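PDB 3FHF: N-glycosylase/DNA lyase from Methanocaldococcus jannaschii, which belongs to the helix-hairpin-helix superfamily of DNA glycosylases and folds almost wholly into helices joined by loops, without strands. Local coordinates for residues E32-K37 against G146-A151; D24-R29 against L200-W205; H156-L161 against E169-L174. All blocks are in the same frame, centred on the assembly; numbering follows the deposited sequence. Where two conformers were deposited one is given.

Contact 1: E32-K37 against G146-A151; sequences EFKSFK and GYDDVA
G146 presses its bare backbone against the end of helix 22-34, its CA only 4.1 Å from K34 CA. Glycine, with no CB, suits a place where two backbones come this close and where phi is positive (111°), a region that residues with a side chain seldom adopt. G146 is in fact the C-prime residue of a Schellman motif ending helix 135-144, its N pledged to R143 O. F33 O lies near that N without bonding it, and accepts instead from F36 N. K34 runs on past G146 with a chain bent about its CB-CG bond (chi2 -73°), which carries NZ round to the loop. There NZ donates to G146 O over 3.1 Å, the nitrogen lying almost straight ahead of the carbonyl (161°), and forms a salt bridge with D148 OD2, whose modelled 2.5 Å is unusually short and best read with caution. A long, flexible lysine can serve both oxygens, while the short aspartate, crossing it at about a right angle, keeps OD1 for S198 OG. F33 lays its CB 3.8 Å from G146 N, but its ring turns away into the interior. Helix 135-144, probably the second helix of the helix-hairpin-helix motif, meets that ring through R143 and N144, and helix 197-209 meets it through L202.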
loop_
_atom_site.group_PDB
_atom_site.type_symbol
_atom_site.label_atom_id
_atom_site.label_comp_id
_atom_site.label_asym_id
_atom_site.label_seq_id
_atom_site.Cartn_x
_atom_site.Cartn_y
_atom_site.Cartn_z
ATOM N N GLU A 32 -9.324 -10.756 -2.393
ATOM C CA GLU A 32 -8.097 -11.269 -2.990
ATOM C C GLU A 32 -6.912 -11.015 -2.046
ATOM O O GLU A 32 -6.018 -11.854 -1.934
ATOM C CB GLU A 32 -7.870 -10.627 -4.364
ATOM C CG GLU A 32 -9.064 -10.848 -5.298
ATOM C CD GLU A 32 -8.897 -10.239 -6.684
ATOM O OE1 GLU A 32 -8.098 -9.297 -6.839
ATOM O OE2 GLU A 32 -9.587 -10.705 -7.620
ATOM N N PHE A 33 -6.903 -9.871 -1.360
ATOM C CA PHE A 33 -5.818 -9.579 -0.412
ATOM C C PHE A 33 -5.900 -10.577 0.743
ATOM O O PHE A 33 -4.890 -11.111 1.191
ATOM C CB PHE A 33 -5.937 -8.160 0.167
ATOM C CG PHE A 33 -5.864 -7.061 -0.863
ATOM C CD1 PHE A 33 -5.123 -7.219 -2.021
ATOM C CD2 PHE A 33 -6.519 -5.849 -0.648
ATOM C CE1 PHE A 33 -5.028 -6.192 -2.959
ATOM C CE2 PHE A 33 -6.433 -4.808 -1.581
ATOM C CZ PHE A 33 -5.690 -4.979 -2.735
ATOM N N LYS A 34 -7.117 -10.817 1.223
ATOM C CA LYS A 34 -7.347 -11.744 2.325
ATOM C C LYS A 34 -6.913 -13.165 1.993
ATOM O O LYS A 34 -6.549 -13.931 2.890
ATOM C CB LYS A 34 -8.825 -11.761 2.713
ATOM C CG LYS A 34 -9.326 -10.499 3.381
ATOM C CD LYS A 34 -8.803 -10.378 4.797
ATOM C CE LYS A 34 -9.354 -9.138 5.476
ATOM N NZ LYS A 34 -8.982 -9.119 6.913
ATOM N N SER A 35 -6.968 -13.525 0.717
ATOM C CA SER A 35 -6.584 -14.871 0.316
ATOM C C SER A 35 -5.102 -15.165 0.588
ATOM O O SER A 35 -4.687 -16.323 0.605
ATOM C CB SER A 35 -6.920 -15.116 -1.163
ATOM O OG SER A 35 -5.995 -14.492 -2.039
ATOM N N PHE A 36 -4.302 -14.126 0.812
ATOM C CA PHE A 36 -2.886 -14.340 1.094
ATOM C C PHE A 36 -2.670 -15.144 2.371
ATOM O O PHE A 36 -1.592 -15.697 2.587
ATOM C CB PHE A 36 -2.143 -13.002 1.172
ATOM C CG PHE A 36 -1.642 -12.528 -0.156
ATOM C CD1 PHE A 36 -0.330 -12.784 -0.550
ATOM C CD2 PHE A 36 -2.500 -11.896 -1.048
ATOM C CE1 PHE A 36 0.118 -12.423 -1.815
ATOM C CE2 PHE A 36 -2.063 -11.529 -2.316
ATOM C CZ PHE A 36 -0.752 -11.793 -2.704
ATOM N N LYS A 37 -3.691 -15.225 3.214
ATOM C CA LYS A 37 -3.553 -15.995 4.439
ATOM C C LYS A 37 -3.268 -17.452 4.058
ATOM O O LYS A 37 -2.657 -18.195 4.821
ATOM C CB LYS A 37 -4.830 -15.906 5.281
ATOM C CG LYS A 37 -4.618 -16.240 6.753
ATOM C CD LYS A 37 -4.317 -17.714 6.959
ATOM C CE LYS A 37 -3.620 -17.974 8.282
ATOM N NZ LYS A 37 -2.210 -17.503 8.235
ATOM N N GLY A 146 -3.676 -8.786 3.204
ATOM C CA GLY A 146 -4.798 -9.039 4.091
ATOM C C GLY A 146 -5.078 -8.275 5.370
ATOM O O GLY A 146 -6.055 -8.599 6.047
ATOM N N TYR A 147 -4.268 -7.286 5.731
ATOM C CA TYR A 147 -4.543 -6.564 6.967
ATOM C C TYR A 147 -5.424 -5.352 6.684
ATOM O O TYR A 147 -5.269 -4.683 5.668
ATOM C CB TYR A 147 -3.225 -6.206 7.660
ATOM C CG TYR A 147 -2.493 -7.453 8.121
ATOM C CD1 TYR A 147 -2.862 -8.112 9.301
ATOM C CD2 TYR A 147 -1.489 -8.021 7.339
ATOM C CE1 TYR A 147 -2.247 -9.316 9.687
ATOM C CE2 TYR A 147 -0.867 -9.218 7.712
ATOM C CZ TYR A 147 -1.253 -9.858 8.884
ATOM O OH TYR A 147 -0.646 -11.043 9.230
ATOM N N ASP A 148 -6.359 -5.077 7.585
ATOM C CA ASP A 148 -7.317 -4.002 7.353
ATOM C C ASP A 148 -7.201 -2.686 8.090
ATOM O O ASP A 148 -7.928 -1.755 7.758
ATOM C CB ASP A 148 -8.731 -4.522 7.602
ATOM C CG ASP A 148 -9.086 -5.698 6.721
ATOM O OD1 ASP A 148 -8.955 -5.589 5.479
ATOM O OD2 ASP A 148 -9.510 -6.730 7.281
ATOM N N ASP A 149 -6.308 -2.587 9.066
ATOM C CA ASP A 149 -6.228 -1.360 9.846
ATOM C C ASP A 149 -4.982 -0.489 9.693
ATOM O O ASP A 149 -4.551 0.147 10.657
ATOM C CB ASP A 149 -6.471 -1.704 11.327
ATOM C CG ASP A 149 -6.837 -0.482 12.169
ATOM O OD1 ASP A 149 -7.537 0.417 11.657
ATOM O OD2 ASP A 149 -6.443 -0.432 13.357
ATOM N N VAL A 150 -4.403 -0.458 8.494
ATOM C CA VAL A 150 -3.246 0.394 8.232
ATOM C C VAL A 150 -3.515 1.238 6.989
ATOM O O VAL A 150 -3.962 0.736 5.945
ATOM C CB VAL A 150 -1.939 -0.405 8.018
ATOM C CG1 VAL A 150 -1.520 -1.061 9.318
ATOM C CG2 VAL A 150 -2.125 -1.441 6.924
ATOM N N ALA A 151 -3.246 2.529 7.109
ATOM C CA ALA A 151 -3.454 3.457 6.007
ATOM C C ALA A 151 -2.204 3.525 5.150
ATOM O O ALA A 151 -1.087 3.385 5.654
ATOM C CB ALA A 151 -3.791 4.851 6.550
#

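Contact 2: D24-R29 against L200-W205; sequences DIIDKR and LDLYIW
A water molecule links D27 and Y203: it donates to D27 OD1 at 2.8 Å and lies 2.6 Å from Y203 OH, in the plane of the tyrosine ring at its edge. The other carboxylate oxygen, OD2, forms a salt bridge with K23, one turn earlier on the same helix, so the aspartate is held by two partners. Beneath this polar rim the contact is greasy. I26 CD1 stands 3.6 Å above the centre of the Y203 ring, 8° off its normal, a nearly ideal CH-pi contact. CD1 gets there because the isoleucine chain is extended at chi2 (176°). The second branch, CG2, fits between the two neighbours, 3.8 Å from Y203 CE1 and 4.0 Å from L202 CB, so one beta-branched residue packs on both. L202 CD1 then reaches the aliphatic part of R29, 3.9 Å from CG. Two successive bends turn the arginine's guanidinium off to V212 O and E32, leaving only methylenes to the leucine. The axes of helix segments 24-29 and 200-205 come within 10.2 Å at closest approach, with 134° between their N-to-C directions. Further packing on Y203 comes from L17 and K18 of helix 5-18. With its face against a methyl group and its hydroxyl bound to water, the tyrosine can be buried while its polar end stays satisfied, and direct attraction between the helices is almost wholly apolar.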
loop_
_atom_site.group_PDB
_atom_site.type_symbol
_atom_site.label_atom_id
_atom_site.label_comp_id
_atom_site.label_asym_id
_atom_site.label_seq_id
_atom_site.Cartn_x
_atom_site.Cartn_y
_atom_site.Cartn_z
ATOM N N ASP A 24 -19.144 -4.184 -4.912
ATOM C CA ASP A 24 -18.803 -5.577 -5.180
ATOM C C ASP A 24 -17.424 -5.721 -5.808
ATOM O O ASP A 24 -16.712 -6.692 -5.556
ATOM C CB ASP A 24 -19.839 -6.213 -6.105
ATOM C CG ASP A 24 -21.146 -6.512 -5.402
ATOM O OD1 ASP A 24 -21.155 -6.619 -4.158
ATOM O OD2 ASP A 24 -22.170 -6.658 -6.104
ATOM N N ILE A 25 -17.055 -4.754 -6.636
ATOM C CA ILE A 25 -15.761 -4.780 -7.300
ATOM C C ILE A 25 -14.645 -4.557 -6.285
ATOM O O ILE A 25 -13.631 -5.248 -6.307
ATOM C CB ILE A 25 -15.698 -3.702 -8.416
ATOM C CG1 ILE A 25 -16.706 -4.060 -9.518
ATOM C CG2 ILE A 25 -14.282 -3.600 -8.981
ATOM C CD1 ILE A 25 -16.848 -3.025 -10.625
ATOM N N ILE A 26 -14.833 -3.592 -5.395
ATOM C CA ILE A 26 -13.835 -3.311 -4.377
ATOM C C ILE A 26 -13.768 -4.460 -3.364
ATOM O O ILE A 26 -12.679 -4.875 -2.956
ATOM C CB ILE A 26 -14.149 -1.979 -3.667
ATOM C CG1 ILE A 26 -13.835 -0.814 -4.624
ATOM C CG2 ILE A 26 -13.349 -1.867 -2.368
ATOM C CD1 ILE A 26 -14.203 0.552 -4.074
ATOM N N ASP A 27 -14.928 -4.982 -2.968
ATOM C CA ASP A 27 -14.962 -6.090 -2.017
ATOM C C ASP A 27 -14.206 -7.298 -2.554
ATOM O O ASP A 27 -13.536 -7.991 -1.794
ATOM C CB ASP A 27 -16.406 -6.498 -1.683
ATOM C CG ASP A 27 -17.087 -5.527 -0.726
ATOM O OD1 ASP A 27 -16.402 -4.640 -0.168
ATOM O OD2 ASP A 27 -18.313 -5.657 -0.514
ATOM N N LYS A 28 -14.316 -7.556 -3.856
ATOM C CA LYS A 28 -13.620 -8.683 -4.472
ATOM C C LYS A 28 -12.106 -8.497 -4.368
ATOM O O LYS A 28 -11.370 -9.444 -4.100
ATOM C CB LYS A 28 -14.004 -8.817 -5.944
ATOM C CG LYS A 28 -13.302 -9.964 -6.680
ATOM C CD LYS A 28 -13.634 -11.311 -6.051
ATOM C CE LYS A 28 -13.175 -12.479 -6.925
ATOM N NZ LYS A 28 -11.704 -12.523 -7.174
ATOM N N ARG A 29 -11.640 -7.278 -4.612
ATOM C CA ARG A 29 -10.214 -6.988 -4.522
ATOM C C ARG A 29 -9.753 -7.212 -3.080
ATOM O O ARG A 29 -8.676 -7.766 -2.832
ATOM C CB ARG A 29 -9.935 -5.535 -4.941
ATOM C CG ARG A 29 -8.449 -5.177 -5.002
ATOM C CD ARG A 29 -7.732 -5.829 -6.189
ATOM N NE ARG A 29 -8.188 -5.276 -7.465
ATOM C CZ ARG A 29 -9.172 -5.793 -8.196
ATOM N NH1 ARG A 29 -9.803 -6.888 -7.787
ATOM N NH2 ARG A 29 -9.547 -5.203 -9.324
ATOM N N LEU A 200 -11.221 1.720 2.591
ATOM C CA LEU A 200 -11.297 3.159 2.348
ATOM C C LEU A 200 -10.291 3.578 1.291
ATOM O O LEU A 200 -10.595 4.403 0.431
ATOM C CB LEU A 200 -11.021 3.940 3.639
ATOM C CG LEU A 200 -11.151 5.465 3.541
ATOM C CD1 LEU A 200 -12.608 5.816 3.312
ATOM C CD2 LEU A 200 -10.636 6.138 4.811
ATOM N N ASP A 201 -9.095 3.005 1.365
ATOM C CA ASP A 201 -8.036 3.324 0.423
ATOM C C ASP A 201 -8.472 3.118 -1.020
ATOM O O ASP A 201 -8.179 3.949 -1.886
ATOM C CB ASP A 201 -6.795 2.473 0.713
ATOM C CG ASP A 201 -5.690 2.697 -0.303
ATOM O OD1 ASP A 201 -5.601 1.907 -1.275
ATOM O OD2 ASP A 201 -4.925 3.675 -0.135
ATOM N N LEU A 202 -9.161 2.009 -1.282
ATOM C CA LEU A 202 -9.632 1.715 -2.631
ATOM C C LEU A 202 -10.795 2.629 -3.046
ATOM O O LEU A 202 -10.891 3.012 -4.214
ATOM C CB LEU A 202 -10.025 0.234 -2.753
ATOM C CG LEU A 202 -8.851 -0.743 -2.538
ATOM C CD1 LEU A 202 -9.317 -2.195 -2.701
ATOM C CD2 LEU A 202 -7.746 -0.432 -3.550
ATOM N N TYR A 203 -11.671 2.990 -2.107
ATOM C CA TYR A 203 -12.773 3.895 -2.443
ATOM C C TYR A 203 -12.196 5.252 -2.817
ATOM O O TYR A 203 -12.652 5.892 -3.765
ATOM C CB TYR A 203 -13.754 4.066 -1.275
ATOM C CG TYR A 203 -14.790 2.968 -1.192
ATOM C CD1 TYR A 203 -14.494 1.741 -0.594
ATOM C CD2 TYR A 203 -16.064 3.151 -1.727
ATOM C CE1 TYR A 203 -15.441 0.727 -0.526
ATOM C CE2 TYR A 203 -17.023 2.137 -1.670
ATOM C CZ TYR A 203 -16.701 0.930 -1.067
ATOM O OH TYR A 203 -17.643 -0.067 -1.012
ATOM N N ILE A 204 -11.188 5.690 -2.075
ATOM C CA ILE A 204 -10.554 6.970 -2.356
ATOM C C ILE A 204 -9.869 6.956 -3.723
ATOM O O ILE A 204 -10.003 7.906 -4.499
ATOM C CB ILE A 204 -9.538 7.338 -1.254
ATOM C CG1 ILE A 204 -10.296 7.636 0.046
ATOM C CG2 ILE A 204 -8.687 8.526 -1.692
ATOM C CD1 ILE A 204 -9.422 8.044 1.214
ATOM N N TRP A 205 -9.142 5.885 -4.030
ATOM C CA TRP A 205 -8.484 5.796 -5.327
ATOM C C TRP A 205 -9.529 5.747 -6.436
ATOM O O TRP A 205 -9.351 6.355 -7.494
ATOM C CB TRP A 205 -7.568 4.569 -5.425
ATOM C CG TRP A 205 -6.148 4.861 -5.037
ATOM C CD1 TRP A 205 -5.506 4.466 -3.897
ATOM C CD2 TRP A 205 -5.202 5.643 -5.778
ATOM N NE1 TRP A 205 -4.220 4.957 -3.883
ATOM C CE2 TRP A 205 -4.008 5.680 -5.026
ATOM C CE3 TRP A 205 -5.250 6.315 -7.006
ATOM C CZ2 TRP A 205 -2.865 6.366 -5.463
ATOM C CZ3 TRP A 205 -4.115 6.997 -7.440
ATOM C CH2 TRP A 205 -2.941 7.016 -6.669
HETATM O O HOH W 1 -16.826 -1.958 0.634
#

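Contact 3: H156-L161 against E169-L174; sequences HILREL and EIPKTL
Over one face of the R159 guanidinium sits the methyl CD1 of I170, 3.8 Å above the plane and displaced toward the rim, with NH2 its nearest atom at 3.9 Å. I170 was modelled in two conformers, so this lid belongs to the one described. The group's NH1 makes a salt bridge with E163, one helical turn onward, which would help to hold its plane while the methyl rests on it. An arginine suits this exposed position because it can offer a flat carbon-and-nitrogen face to an aliphatic neighbour and still keep its charge paired. The puckered ring of P171 lies against the forked end of L158: P171 CG is 3.7 Å from L158 CD1 and 3.9 Å from L158 CD2. L158 extends toward the loop with chi2 at 177°, and the two side chains meet at a slant. After the proline the chain makes a classic gamma turn at K172, whose positive phi of 79° brings T173 N to P171 O in a weak bond of 2.8 Å. Through this turn the connection between helices 155-163 and 176-192 folds along the first helix, allowing L174 CD1 to approach L158 CD1 at a looser 4.3 Å. L158 CD1 faces both P171 and L174, and the L158 side chain also touches I182 of helix 176-192, the helix whose Y179 packs on L174.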
loop_
_atom_site.group_PDB
_atom_site.type_symbol
_atom_site.label_atom_id
_atom_site.label_comp_id
_atom_site.label_asym_id
_atom_site.label_seq_id
_atom_site.Cartn_x
_atom_site.Cartn_y
_atom_site.Cartn_z
ATOM N N HIS A 156 -0.690 11.737 -2.892
ATOM C CA HIS A 156 -1.956 12.241 -3.405
ATOM C C HIS A 156 -2.958 12.468 -2.281
ATOM O O HIS A 156 -3.646 13.492 -2.252
ATOM C CB HIS A 156 -2.520 11.283 -4.459
ATOM C CG HIS A 156 -1.566 11.018 -5.582
ATOM N ND1 HIS A 156 -1.138 12.009 -6.440
ATOM C CD2 HIS A 156 -0.875 9.903 -5.920
ATOM C CE1 HIS A 156 -0.222 11.518 -7.254
ATOM N NE2 HIS A 156 -0.042 10.243 -6.959
ATOM N N ILE A 157 -3.042 11.529 -1.343
ATOM C CA ILE A 157 -3.972 11.716 -0.242
ATOM C C ILE A 157 -3.474 12.876 0.622
ATOM O O ILE A 157 -4.274 13.624 1.167
ATOM C CB ILE A 157 -4.115 10.437 0.624
ATOM C CG1 ILE A 157 -5.199 10.647 1.685
ATOM C CG2 ILE A 157 -2.807 10.110 1.305
ATOM C CD1 ILE A 157 -6.562 10.980 1.118
ATOM N N LEU A 158 -2.154 13.033 0.737
ATOM C CA LEU A 158 -1.606 14.126 1.539
ATOM C C LEU A 158 -2.025 15.465 0.945
ATOM O O LEU A 158 -2.367 16.395 1.673
ATOM C CB LEU A 158 -0.076 14.037 1.634
ATOM C CG LEU A 158 0.456 12.904 2.516
ATOM C CD1 LEU A 158 1.979 12.878 2.475
ATOM C CD2 LEU A 158 -0.047 13.092 3.941
ATOM N N ARG A 159 -2.011 15.568 -0.377
ATOM C CA ARG A 159 -2.423 16.809 -1.010
ATOM C C ARG A 159 -3.912 17.057 -0.792
ATOM O O ARG A 159 -4.325 18.188 -0.539
ATOM C CB ARG A 159 -2.131 16.789 -2.510
ATOM C CG ARG A 159 -2.707 17.996 -3.244
ATOM C CD ARG A 159 -2.158 18.117 -4.653
ATOM N NE ARG A 159 -0.740 18.477 -4.655
ATOM C CZ ARG A 159 -0.264 19.681 -4.344
ATOM N NH1 ARG A 159 -1.089 20.666 -4.000
ATOM N NH2 ARG A 159 1.044 19.905 -4.384
ATOM N N GLU A 160 -4.716 16.002 -0.893
ATOM C CA GLU A 160 -6.155 16.150 -0.710
ATOM C C GLU A 160 -6.459 16.556 0.725
ATOM O O GLU A 160 -7.290 17.434 0.958
ATOM C CB GLU A 160 -6.874 14.845 -1.094
ATOM C CG GLU A 160 -6.494 14.375 -2.499
ATOM C CD GLU A 160 -7.241 13.136 -2.967
ATOM O OE1 GLU A 160 -7.543 12.253 -2.137
ATOM O OE2 GLU A 160 -7.508 13.040 -4.184
ATOM N N LEU A 161 -5.767 15.937 1.680
ATOM C CA LEU A 161 -5.955 16.252 3.096
ATOM C C LEU A 161 -5.575 17.706 3.381
ATOM O O LEU A 161 -6.277 18.416 4.104
ATOM C CB LEU A 161 -5.109 15.314 3.967
ATOM C CG LEU A 161 -5.606 13.862 4.112
ATOM C CD1 LEU A 161 -4.538 13.003 4.755
ATOM C CD2 LEU A 161 -6.876 13.833 4.947
ATOM N N GLU A 169 -0.152 21.412 6.651
ATOM C CA GLU A 169 0.808 21.520 5.562
ATOM C C GLU A 169 1.179 20.152 5.021
ATOM O O GLU A 169 1.068 19.148 5.725
ATOM C CB GLU A 169 2.091 22.202 6.059
ATOM C CG GLU A 169 1.893 23.558 6.724
ATOM C CD GLU A 169 1.541 24.659 5.739
ATOM O OE1 GLU A 169 1.191 25.771 6.193
ATOM O OE2 GLU A 169 1.621 24.421 4.514
ATOM N N ILE A 170 1.600 20.111 3.762
ATOM C CA ILE A 170 2.016 18.857 3.152
ATOM C C ILE A 170 3.343 18.516 3.827
ATOM O O ILE A 170 4.336 19.217 3.648
ATOM C CB ILE A 170 2.216 19.015 1.630
ATOM C CG1 ILE A 170 0.880 19.370 0.970
ATOM C CG2 ILE A 170 2.777 17.729 1.040
ATOM C CD1 ILE A 170 0.973 19.642 -0.520
ATOM N N PRO A 171 3.368 17.434 4.620
ATOM C CA PRO A 171 4.559 16.983 5.348
ATOM C C PRO A 171 5.886 16.754 4.624
ATOM O O PRO A 171 6.934 17.139 5.144
ATOM C CB PRO A 171 4.066 15.724 6.064
ATOM C CG PRO A 171 2.993 15.220 5.162
ATOM C CD PRO A 171 2.261 16.478 4.794
ATOM N N LYS A 172 5.852 16.138 3.445
ATOM C CA LYS A 172 7.075 15.836 2.691
ATOM C C LYS A 172 7.727 14.590 3.284
ATOM O O LYS A 172 7.820 13.555 2.624
ATOM C CB LYS A 172 8.067 17.000 2.743
ATOM C CG LYS A 172 7.735 18.146 1.815
ATOM C CD LYS A 172 7.872 17.718 0.369
ATOM C CE LYS A 172 7.611 18.872 -0.572
ATOM N NZ LYS A 172 7.762 18.459 -1.991
ATOM N N THR A 173 8.185 14.700 4.528
ATOM C CA THR A 173 8.799 13.571 5.221
ATOM C C THR A 173 7.886 13.176 6.374
ATOM O O THR A 173 7.511 14.012 7.197
ATOM C CB THR A 173 10.184 13.925 5.783
ATOM O OG1 THR A 173 10.053 14.903 6.824
ATOM C CG2 THR A 173 11.065 14.477 4.677
ATOM N N LEU A 174 7.526 11.899 6.421
ATOM C CA LEU A 174 6.641 11.391 7.457
ATOM C C LEU A 174 7.374 10.599 8.522
ATOM O O LEU A 174 7.849 9.493 8.267
ATOM C CB LEU A 174 5.576 10.492 6.831
ATOM C CG LEU A 174 4.647 11.122 5.798
ATOM C CD1 LEU A 174 3.946 10.024 5.015
ATOM C CD2 LEU A 174 3.644 12.026 6.498
#

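In the fold
Contact 2 is the buried one, apolar helix on helix with water and charge at its rim; contact 1 is partly buried and relies on a lysine gripping a loop; contact 3 lies at the surface, where methyl groups and a proline pack beside a paired arginine. Helix 22-34 serves both contacts 1 and 2, which join directly where F33 CE2 meets L202 CD1 at 4.0 Å. The far side of helix 197-209 carries contact 2 into contact 3, with W205 CH2 3.6 Å from H156 CD2. Contacts 1 and 3 lie on opposite sides of the chain's centre, and along the sequence both are nested within the long loop closed by contact 2.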